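Long-range contacts in fatty acid CoA ligase (Marinactinospora thermotolerans, PDB 6SQ8), which belongs to the ANL superfamily of AMP-binding enzymes and pairs a large AMP-binding region with a smaller C-terminal domain: residues W194-P199 and A240-L245; V17-A22 and V220-E225; R62-R67 and I200-L205. One frame throughout, in Å; residues are numbered along the deposited sequence.

Contact 1: residues W194-P199 and A240-L245; sequences WRFLIP and ATHVFL
His242 holds CG anti to its carbonyl carbon (chi1 -64°), while Phe196 holds CG anti to its backbone N (chi1 -154°). These two settings bring the phenyl ring against the stem of the histidine. CB of His242 lies over one face of the Phe196 ring, 3.6 Å from its centroid, in a CH-pi contact. The two rings run nearly parallel but are slid apart and barely overlap. Trp194 completes the aromatic cluster. Its indole lies obliquely over a face of the imidazole, with the planes at 37° and Trp194 CD1 3.3 Å from His242 CE1. The imidazole is also gripped at its edge. Thr241 OG1 lies in the ring plane, 2.6 Å from His242 ND1, and His242 NE2 bonds to Tyr189 O. The indole NE1 of Trp194 is taken by Gly190 O.

Strands 195-198 and 242-245 are parallel neighbours in the AMP-binding part of the fold. Two helices and strand 219-222 lie between them in sequence, and strand 219-222 pairs with 195-198 as well. Arg195 is held at both polar backbone atoms: its N donates to Thr241 OG1 at 2.8 Å. Its O accepts from Thr241 N at 2.8 Å and from His242 N at 3.1 Å. Further along, Leu197 N bonds almost straight to His242 O at 2.8 Å, and Phe244 N reaches Leu197 O only weakly. On the face opposite the aromatic cluster, Leu197 and Val243 lie side by side, CB of Leu197 3.8 Å from CG2 of Val243. The Phe244 ring leads away from strand 195-198 and touches the bound EQ2.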
loop_
_atom_site.group_PDB
_atom_site.type_symbol
_atom_site.label_atom_id
_atom_site.label_comp_id
_atom_site.label_asym_id
_atom_site.label_seq_id
_atom_site.Cartn_x
_atom_site.Cartn_y
_atom_site.Cartn_z
ATOM N N TRP A 194 13.796 -1.255 14.872
ATOM C CA TRP A 194 12.372 -1.404 14.992
ATOM C C TRP A 194 12.041 -2.879 15.243
ATOM O O TRP A 194 12.697 -3.763 14.699
ATOM C CB TRP A 194 11.699 -0.958 13.684
ATOM C CG TRP A 194 12.155 0.352 13.126
ATOM C CD1 TRP A 194 12.513 1.477 13.815
ATOM C CD2 TRP A 194 12.229 0.697 11.741
ATOM N NE1 TRP A 194 12.817 2.499 12.951
ATOM C CE2 TRP A 194 12.647 2.043 11.670
ATOM C CE3 TRP A 194 12.014 -0.001 10.549
ATOM C CZ2 TRP A 194 12.871 2.690 10.452
ATOM C CZ3 TRP A 194 12.221 0.639 9.347
ATOM C CH2 TRP A 194 12.650 1.968 9.300
ATOM N N ARG A 195 11.005 -3.143 16.044
ATOM C CA ARG A 195 10.305 -4.415 16.036
ATOM C C ARG A 195 8.992 -4.171 15.294
ATOM O O ARG A 195 8.025 -3.651 15.862
ATOM C CB ARG A 195 10.108 -4.946 17.456
ATOM C CG ARG A 195 11.253 -5.806 17.983
ATOM C CD ARG A 195 12.473 -5.092 18.575
ATOM N NE ARG A 195 12.284 -4.226 19.742
ATOM C CZ ARG A 195 11.338 -4.363 20.675
ATOM N NH1 ARG A 195 10.581 -5.446 20.670
ATOM N NH2 ARG A 195 11.139 -3.415 21.585
ATOM N N PHE A 196 8.999 -4.488 13.997
ATOM C CA PHE A 196 7.991 -4.020 13.058
ATOM C C PHE A 196 7.040 -5.166 12.712
ATOM O O PHE A 196 7.429 -6.147 12.078
ATOM C CB PHE A 196 8.650 -3.452 11.807
ATOM C CG PHE A 196 7.836 -2.430 11.061
ATOM C CD1 PHE A 196 6.559 -2.719 10.609
ATOM C CD2 PHE A 196 8.368 -1.191 10.755
ATOM C CE1 PHE A 196 5.822 -1.779 9.902
ATOM C CE2 PHE A 196 7.637 -0.248 10.049
ATOM C CZ PHE A 196 6.366 -0.551 9.613
ATOM N N LEU A 197 5.778 -4.994 13.119
ATOM C CA LEU A 197 4.711 -5.954 12.915
ATOM C C LEU A 197 4.147 -5.744 11.510
ATOM O O LEU A 197 3.691 -4.653 11.165
ATOM C CB LEU A 197 3.635 -5.693 13.974
ATOM C CG LEU A 197 2.904 -6.909 14.548
ATOM C CD1 LEU A 197 1.471 -6.563 14.963
ATOM C CD2 LEU A 197 2.889 -8.071 13.579
ATOM N N ILE A 198 4.172 -6.793 10.704
ATOM C CA ILE A 198 3.727 -6.694 9.345
ATOM C C ILE A 198 2.649 -7.733 9.091
ATOM O O ILE A 198 2.950 -8.885 8.802
ATOM C CB ILE A 198 4.902 -6.850 8.365
ATOM C CG1 ILE A 198 6.041 -5.903 8.753
ATOM C CG2 ILE A 198 4.424 -6.619 6.944
ATOM C CD1 ILE A 198 7.114 -5.767 7.721
ATOM N N PRO A 199 1.370 -7.329 9.174
ATOM C CA PRO A 199 0.249 -8.181 8.797
ATOM C C PRO A 199 -0.287 -7.943 7.379
ATOM O O PRO A 199 -1.255 -8.575 6.995
ATOM C CB PRO A 199 -0.781 -7.716 9.833
ATOM C CG PRO A 199 -0.560 -6.221 9.909
ATOM C CD PRO A 199 0.925 -6.025 9.686
ATOM N N ALA A 240 6.388 -5.004 20.106
ATOM C CA ALA A 240 6.511 -4.385 18.798
ATOM C C ALA A 240 6.517 -2.857 18.933
ATOM O O ALA A 240 5.800 -2.295 19.739
ATOM C CB ALA A 240 5.392 -4.847 17.903
ATOM N N THR A 241 7.356 -2.213 18.123
ATOM C CA THR A 241 7.526 -0.776 18.134
ATOM C C THR A 241 6.756 -0.134 16.972
ATOM O O THR A 241 6.384 1.028 17.036
ATOM C CB THR A 241 9.000 -0.383 18.008
ATOM O OG1 THR A 241 9.475 -0.903 16.766
ATOM C CG2 THR A 241 9.839 -0.896 19.153
ATOM N N HIS A 242 6.578 -0.890 15.889
ATOM C CA HIS A 242 5.947 -0.399 14.702
ATOM C C HIS A 242 4.971 -1.449 14.203
ATOM O O HIS A 242 5.168 -2.644 14.460
ATOM C CB HIS A 242 6.987 -0.092 13.628
ATOM C CG HIS A 242 7.935 1.007 13.980
ATOM N ND1 HIS A 242 8.804 0.915 15.056
ATOM C CD2 HIS A 242 8.152 2.207 13.399
ATOM C CE1 HIS A 242 9.516 2.018 15.119
ATOM N NE2 HIS A 242 9.138 2.823 14.106
ATOM N N VAL A 243 3.933 -0.973 13.507
ATOM C CA VAL A 243 2.996 -1.822 12.803
ATOM C C VAL A 243 2.419 -1.008 11.643
ATOM O O VAL A 243 2.294 0.195 11.742
ATOM C CB VAL A 243 1.888 -2.345 13.733
ATOM C CG1 VAL A 243 1.113 -1.221 14.369
ATOM C CG2 VAL A 243 0.928 -3.264 13.004
ATOM N N PHE A 244 2.081 -1.699 10.556
ATOM C CA PHE A 244 1.395 -1.093 9.447
ATOM C C PHE A 244 0.042 -1.776 9.251
ATOM O O PHE A 244 -0.014 -3.000 9.184
ATOM C CB PHE A 244 2.204 -1.182 8.157
ATOM C CG PHE A 244 1.683 -0.274 7.067
ATOM C CD1 PHE A 244 0.535 -0.590 6.361
ATOM C CD2 PHE A 244 2.334 0.907 6.759
ATOM C CE1 PHE A 244 0.062 0.260 5.371
ATOM C CE2 PHE A 244 1.854 1.760 5.780
ATOM C CZ PHE A 244 0.716 1.437 5.091
ATOM N N LEU A 245 -1.009 -0.948 9.138
ATOM C CA LEU A 245 -2.398 -1.363 9.033
ATOM C C LEU A 245 -3.071 -0.631 7.875
ATOM O O LEU A 245 -2.744 0.537 7.593
ATOM C CB LEU A 245 -3.118 -0.993 10.329
ATOM C CG LEU A 245 -2.550 -1.599 11.595
ATOM C CD1 LEU A 245 -3.263 -1.023 12.801
ATOM C CD2 LEU A 245 -2.687 -3.101 11.559
#

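Contact 2: residues V17-A22 and V220-E225; sequences VAVTGA and VVLLEE
Val220 meets Val19 where strand 219-222 runs parallel to the short strand 17-20. The first strand carries a classic beta bulge: Ala18 and Val19 both face Val26 on strand 25-27, which pairs with it antiparallel. Strand 17-20 lies between strand 25-27 and strand 219-222, the latter some 200 residues further along the chain.

Val220 uses both its backbone polar atoms across the contact. Its N donates to Ala18 O at 2.8 Å, and its O accepts from Thr20 N at 2.9 Å. The same oxygen lies 3.1 Å from Val19 CA, in a CA-H...O contact. The side chains of Val220 and Val19 are on one face of the sheet, against Ile64 of helix 61-72. Between themselves they touch only loosely.

Val221 sits on the other face with Thr20, and both side chains touch Glu238. The backbone N and O of Val221 turn to strand 195-198, where they bond to Phe196 and Ile198. What Val221 offers strand 17-20 is its CA, 3.3 Å from Thr20 O.

Leu222 resumes the backbone ladder. Its N donates to Thr20 O at 3.0 Å, with the donor nearly along the C=O axis. Past this bond Gly21 leaves the strand, and the two chains part: the CA atoms of Gly21 and Leu222 are 5.2 Å apart. Leu222 reaches across to Val19 with its CD1 branch. CG is set beside the backbone N (chi1 -79°), and from there CD1 reaches the face of Val19 and Ile64. The two side chains meet obliquely, with CD1 of Leu222 3.9 Å from CG1 of Val19.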
loop_
_atom_site.group_PDB
_atom_site.type_symbol
_atom_site.label_atom_id
_atom_site.label_comp_id
_atom_site.label_asym_id
_atom_site.label_seq_id
_atom_site.Cartn_x
_atom_site.Cartn_y
_atom_site.Cartn_z
ATOM N N VAL A 17 18.668 -10.750 15.640
ATOM C CA VAL A 17 17.395 -11.446 15.364
ATOM C C VAL A 17 16.644 -10.743 14.226
ATOM O O VAL A 17 16.327 -9.560 14.311
ATOM C CB VAL A 17 16.526 -11.554 16.628
ATOM C CG1 VAL A 17 15.226 -12.293 16.365
ATOM C CG2 VAL A 17 17.270 -12.232 17.771
ATOM N N ALA A 18 16.339 -11.501 13.169
ATOM C CA ALA A 18 15.835 -10.933 11.929
ATOM C C ALA A 18 14.303 -11.010 11.859
ATOM O O ALA A 18 13.667 -10.031 11.506
ATOM C CB ALA A 18 16.476 -11.620 10.761
ATOM N N VAL A 19 13.717 -12.172 12.191
ATOM C CA VAL A 19 12.274 -12.390 12.092
ATOM C C VAL A 19 11.763 -13.103 13.351
ATOM O O VAL A 19 12.468 -13.879 13.936
ATOM C CB VAL A 19 11.923 -13.199 10.832
ATOM C CG1 VAL A 19 10.444 -13.087 10.494
ATOM C CG2 VAL A 19 12.780 -12.803 9.644
ATOM N N THR A 20 10.523 -12.802 13.763
ATOM C CA THR A 20 9.769 -13.547 14.775
ATOM C C THR A 20 8.352 -13.761 14.250
ATOM O O THR A 20 7.827 -12.932 13.509
ATOM C CB THR A 20 9.688 -12.803 16.119
ATOM O OG1 THR A 20 10.959 -12.244 16.426
ATOM C CG2 THR A 20 9.273 -13.692 17.270
ATOM N N GLY A 21 7.716 -14.852 14.678
ATOM C CA GLY A 21 6.371 -15.196 14.245
ATOM C C GLY A 21 5.680 -16.138 15.217
ATOM O O GLY A 21 5.968 -16.116 16.435
ATOM N N ALA A 22 4.757 -16.943 14.662
ATOM C CA ALA A 22 4.070 -18.023 15.373
ATOM C C ALA A 22 5.110 -19.017 15.906
ATOM O O ALA A 22 5.189 -19.214 17.128
ATOM C CB ALA A 22 3.075 -18.698 14.456
ATOM N N VAL A 220 11.720 -8.062 11.952
ATOM C CA VAL A 220 10.397 -8.174 11.371
ATOM C C VAL A 220 9.596 -9.144 12.226
ATOM O O VAL A 220 10.112 -10.177 12.601
ATOM C CB VAL A 220 10.450 -8.665 9.913
ATOM C CG1 VAL A 220 9.053 -8.936 9.362
ATOM C CG2 VAL A 220 11.216 -7.703 9.017
ATOM N N VAL A 221 8.340 -8.788 12.510
ATOM C CA VAL A 221 7.389 -9.643 13.219
ATOM C C VAL A 221 6.241 -9.924 12.251
ATOM O O VAL A 221 5.556 -8.992 11.884
ATOM C CB VAL A 221 6.873 -8.972 14.505
ATOM C CG1 VAL A 221 5.925 -9.883 15.257
ATOM C CG2 VAL A 221 7.995 -8.518 15.420
ATOM N N LEU A 222 6.051 -11.193 11.859
ATOM C CA LEU A 222 5.109 -11.560 10.788
ATOM C C LEU A 222 3.798 -12.079 11.365
ATOM O O LEU A 222 3.792 -12.880 12.291
ATOM C CB LEU A 222 5.707 -12.670 9.928
ATOM C CG LEU A 222 6.736 -12.243 8.894
ATOM C CD1 LEU A 222 7.287 -13.483 8.225
ATOM C CD2 LEU A 222 6.149 -11.276 7.886
ATOM N N LEU A 223 2.697 -11.640 10.754
ATOM C CA LEU A 223 1.415 -12.305 10.889
ATOM C C LEU A 223 0.901 -12.655 9.494
ATOM O O LEU A 223 1.181 -11.933 8.537
ATOM C CB LEU A 223 0.440 -11.387 11.624
ATOM C CG LEU A 223 0.685 -11.217 13.116
ATOM C CD1 LEU A 223 -0.246 -10.150 13.681
ATOM C CD2 LEU A 223 0.496 -12.532 13.855
ATOM N N GLU A 224 0.159 -13.763 9.405
ATOM C CA GLU A 224 -0.423 -14.217 8.149
ATOM C C GLU A 224 -1.569 -13.286 7.716
ATOM O O GLU A 224 -1.697 -12.994 6.528
ATOM C CB GLU A 224 -0.903 -15.669 8.263
ATOM N N GLU A 225 -2.388 -12.835 8.672
ATOM C CA GLU A 225 -3.529 -11.954 8.381
ATOM C C GLU A 225 -3.736 -10.960 9.533
ATOM O O GLU A 225 -3.056 -11.011 10.542
ATOM C CB GLU A 225 -4.775 -12.811 8.118
ATOM C CG GLU A 225 -5.278 -13.537 9.351
ATOM C CD GLU A 225 -6.124 -14.769 9.096
ATOM O OE1 GLU A 225 -6.663 -14.915 7.966
ATOM O OE2 GLU A 225 -6.230 -15.575 10.039
#

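Contact 3: residues R62-R67 and I200-L205; sequences RAIALR and IPLSDL. With EQ2 (1-ethanoyl-9~{H}-pyrido[3,4-b]indole-3-carboxylic acid), chain F.
Leu202 points its side chain at helix 61-72 and comes closest to it with CD1. That methyl lies 3.8 Å from Ile64 CG1 and 4.2 Å from Ala63 CB, so the branch sits against two successive residues of the helix. At chi1 -77° the CG of Leu202 is swung away from the carbonyl that Arg67 meets. Arg67 starts trans (chi1 -175°) and stays extended to NE, long enough to cross to the loop. NH1 presents the guanidinium edge to Leu202 O at 2.8 Å, a weak bond bent to 127°. NH2 lies 3.5 Å from Asp204 O.

The loop is a type I turn from Pro201 to Asp204, just ahead of helix 205-215. Ser203 OG donates to Asp204 OD2 from above the carboxylate plane, and Arg81 forms a salt bridge to that oxygen. Leu205 turns to the pocket, with CD1 3.5 Å from N2 of EQ2. Across the contact, then, the buried Arg67 is met by neutral carbonyl oxygens, whose partial negative charge would ease its burial, while the Asp204 carboxylate is paired with Arg81.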
loop_
_atom_site.group_PDB
_atom_site.type_symbol
_atom_site.label_atom_id
_atom_site.label_comp_id
_atom_site.label_asym_id
_atom_site.label_seq_id
_atom_site.Cartn_x
_atom_site.Cartn_y
_atom_site.Cartn_z
ATOM N N ARG A 62 10.765 -17.188 5.116
ATOM C CA ARG A 62 11.525 -17.621 3.950
ATOM C C ARG A 62 11.193 -16.729 2.746
ATOM O O ARG A 62 12.027 -16.526 1.879
ATOM C CB ARG A 62 11.287 -19.101 3.637
ATOM C CG ARG A 62 12.101 -20.053 4.510
ATOM C CD ARG A 62 11.847 -21.506 4.113
ATOM N NE ARG A 62 12.567 -22.451 4.967
ATOM C CZ ARG A 62 12.190 -22.776 6.203
ATOM N NH1 ARG A 62 11.094 -22.267 6.735
ATOM N NH2 ARG A 62 12.935 -23.590 6.925
ATOM N N ALA A 63 9.985 -16.183 2.705
ATOM C CA ALA A 63 9.580 -15.333 1.589
ATOM C C ALA A 63 10.338 -13.998 1.620
ATOM O O ALA A 63 10.498 -13.342 0.575
ATOM C CB ALA A 63 8.081 -15.124 1.596
ATOM N N ILE A 64 10.756 -13.592 2.823
ATOM C CA ILE A 64 11.584 -12.411 3.040
ATOM C C ILE A 64 12.951 -12.636 2.368
ATOM O O ILE A 64 13.451 -11.742 1.618
ATOM C CB ILE A 64 11.716 -12.090 4.550
ATOM C CG1 ILE A 64 10.387 -11.635 5.144
ATOM C CG2 ILE A 64 12.807 -11.068 4.801
ATOM C CD1 ILE A 64 10.442 -11.343 6.619
ATOM N N ALA A 65 13.535 -13.817 2.648
ATOM C CA ALA A 65 14.798 -14.280 2.082
ATOM C C ALA A 65 14.692 -14.377 0.558
ATOM O O ALA A 65 15.639 -14.033 -0.149
ATOM C CB ALA A 65 15.179 -15.608 2.682
ATOM N N LEU A 66 13.551 -14.867 0.060
ATOM C CA LEU A 66 13.405 -15.132 -1.365
ATOM C C LEU A 66 13.523 -13.814 -2.139
ATOM O O LEU A 66 14.197 -13.761 -3.155
ATOM C CB LEU A 66 12.071 -15.832 -1.652
ATOM C CG LEU A 66 11.741 -16.049 -3.133
ATOM C CD1 LEU A 66 12.806 -16.900 -3.786
ATOM C CD2 LEU A 66 10.377 -16.686 -3.327
ATOM N N ARG A 67 12.850 -12.764 -1.657
ATOM C CA ARG A 67 12.815 -11.480 -2.373
ATOM C C ARG A 67 14.246 -10.939 -2.471
ATOM O O ARG A 67 14.696 -10.496 -3.537
ATOM C CB ARG A 67 11.898 -10.482 -1.665
ATOM C CG ARG A 67 11.683 -9.147 -2.385
ATOM C CD ARG A 67 11.181 -8.085 -1.416
ATOM N NE ARG A 67 10.386 -7.006 -1.996
ATOM C CZ ARG A 67 9.064 -6.907 -1.910
ATOM N NH1 ARG A 67 8.363 -7.936 -1.463
ATOM N NH2 ARG A 67 8.454 -5.786 -2.265
ATOM N N ILE A 200 0.313 -7.021 6.630
ATOM C CA ILE A 200 -0.051 -6.839 5.238
ATOM C C ILE A 200 0.790 -7.791 4.398
ATOM O O ILE A 200 1.850 -8.207 4.827
ATOM C CB ILE A 200 0.102 -5.374 4.787
ATOM C CG1 ILE A 200 1.552 -4.893 4.834
ATOM C CG2 ILE A 200 -0.814 -4.476 5.587
ATOM C CD1 ILE A 200 1.723 -3.426 4.498
ATOM N N PRO A 201 0.353 -8.176 3.181
ATOM C CA PRO A 201 1.048 -9.197 2.412
ATOM C C PRO A 201 2.485 -8.787 2.063
ATOM O O PRO A 201 2.723 -7.631 1.693
ATOM C CB PRO A 201 0.217 -9.308 1.121
ATOM C CG PRO A 201 -1.134 -8.761 1.490
ATOM C CD PRO A 201 -0.833 -7.662 2.478
ATOM N N LEU A 202 3.419 -9.753 2.166
ATOM C CA LEU A 202 4.826 -9.566 1.823
ATOM C C LEU A 202 5.018 -9.372 0.312
ATOM O O LEU A 202 6.111 -8.997 -0.118
ATOM C CB LEU A 202 5.617 -10.780 2.307
ATOM C CG LEU A 202 5.918 -10.825 3.807
ATOM C CD1 LEU A 202 6.742 -12.080 4.158
ATOM C CD2 LEU A 202 6.632 -9.551 4.270
ATOM N N SER A 203 3.980 -9.632 -0.488
ATOM C CA SER A 203 4.064 -9.510 -1.935
ATOM C C SER A 203 4.168 -8.041 -2.394
ATOM O O SER A 203 4.644 -7.797 -3.504
ATOM C CB SER A 203 2.891 -10.182 -2.582
ATOM O OG SER A 203 1.676 -9.602 -2.135
ATOM N N ASP A 204 3.717 -7.071 -1.574
ATOM C CA ASP A 204 3.738 -5.632 -1.962
ATOM C C ASP A 204 4.397 -4.798 -0.855
ATOM O O ASP A 204 5.495 -5.115 -0.442
ATOM C CB ASP A 204 2.344 -5.177 -2.384
ATOM C CG ASP A 204 1.835 -5.958 -3.582
ATOM O OD1 ASP A 204 2.268 -5.658 -4.705
ATOM O OD2 ASP A 204 1.020 -6.881 -3.372
ATOM N N LEU A 205 3.749 -3.726 -0.402
ATOM C CA LEU A 205 4.385 -2.797 0.522
ATOM C C LEU A 205 4.956 -3.540 1.736
ATOM O O LEU A 205 6.035 -3.210 2.215
ATOM C CB LEU A 205 3.393 -1.730 0.975
ATOM C CG LEU A 205 3.920 -0.760 2.027
ATOM C CD1 LEU A 205 5.150 -0.035 1.507
ATOM C CD2 LEU A 205 2.837 0.239 2.425
HETATM C C1 EQ2 F . 3.014 4.489 1.933
HETATM C C2 EQ2 F . 1.771 3.929 1.333
HETATM O O1 EQ2 F . 0.740 3.947 1.979
HETATM C C3 EQ2 F . 1.817 3.301 -0.035
HETATM N N1 EQ2 F . 0.644 3.137 -0.659
HETATM C C4 EQ2 F . 0.600 2.562 -1.871
HETATM C C5 EQ2 F . -0.761 2.366 -2.502
HETATM O O2 EQ2 F . -1.762 2.804 -1.896
HETATM O O3 EQ2 F . -0.771 1.733 -3.573
HETATM C C6 EQ2 F . 1.740 2.111 -2.524
HETATM C C7 EQ2 F . 2.968 2.268 -1.908
HETATM C C8 EQ2 F . 4.326 1.954 -2.266
HETATM C C9 EQ2 F . 4.939 1.363 -3.368
HETATM C C10 EQ2 F . 6.310 1.224 -3.374
HETATM C C11 EQ2 F . 7.081 1.660 -2.299
HETATM C C12 EQ2 F . 6.512 2.260 -1.202
HETATM C C13 EQ2 F . 5.126 2.398 -1.198
HETATM N N2 EQ2 F . 4.311 2.947 -0.226
HETATM C C14 EQ2 F . 3.012 2.878 -0.639
#

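Overall arrangement
Contacts 1 and 2 are steps in one run of parallel strands: 17-20, 219-222, 195-198, 242-245. Their centres are 9 Å apart. Phe196 O and Val221 N, 2.8 Å apart, are a probable hydrogen bond between them. Contact 3 lies about 11 Å from contact 2, centre to centre, and covers one face of its strands: Leu202 CD1 is 3.9 Å from Leu222 CD2. Segment 200-205 directly continues 194-199, so contacts 1 and 3 share a chain path into the EQ2 pocket. There Phe244 CZ and Leu205 CD2 pack at 3.6 Å, and both residues line the pocket. The Phe244 side chain is also about 7 Å from the bound AMP at the nearest atoms.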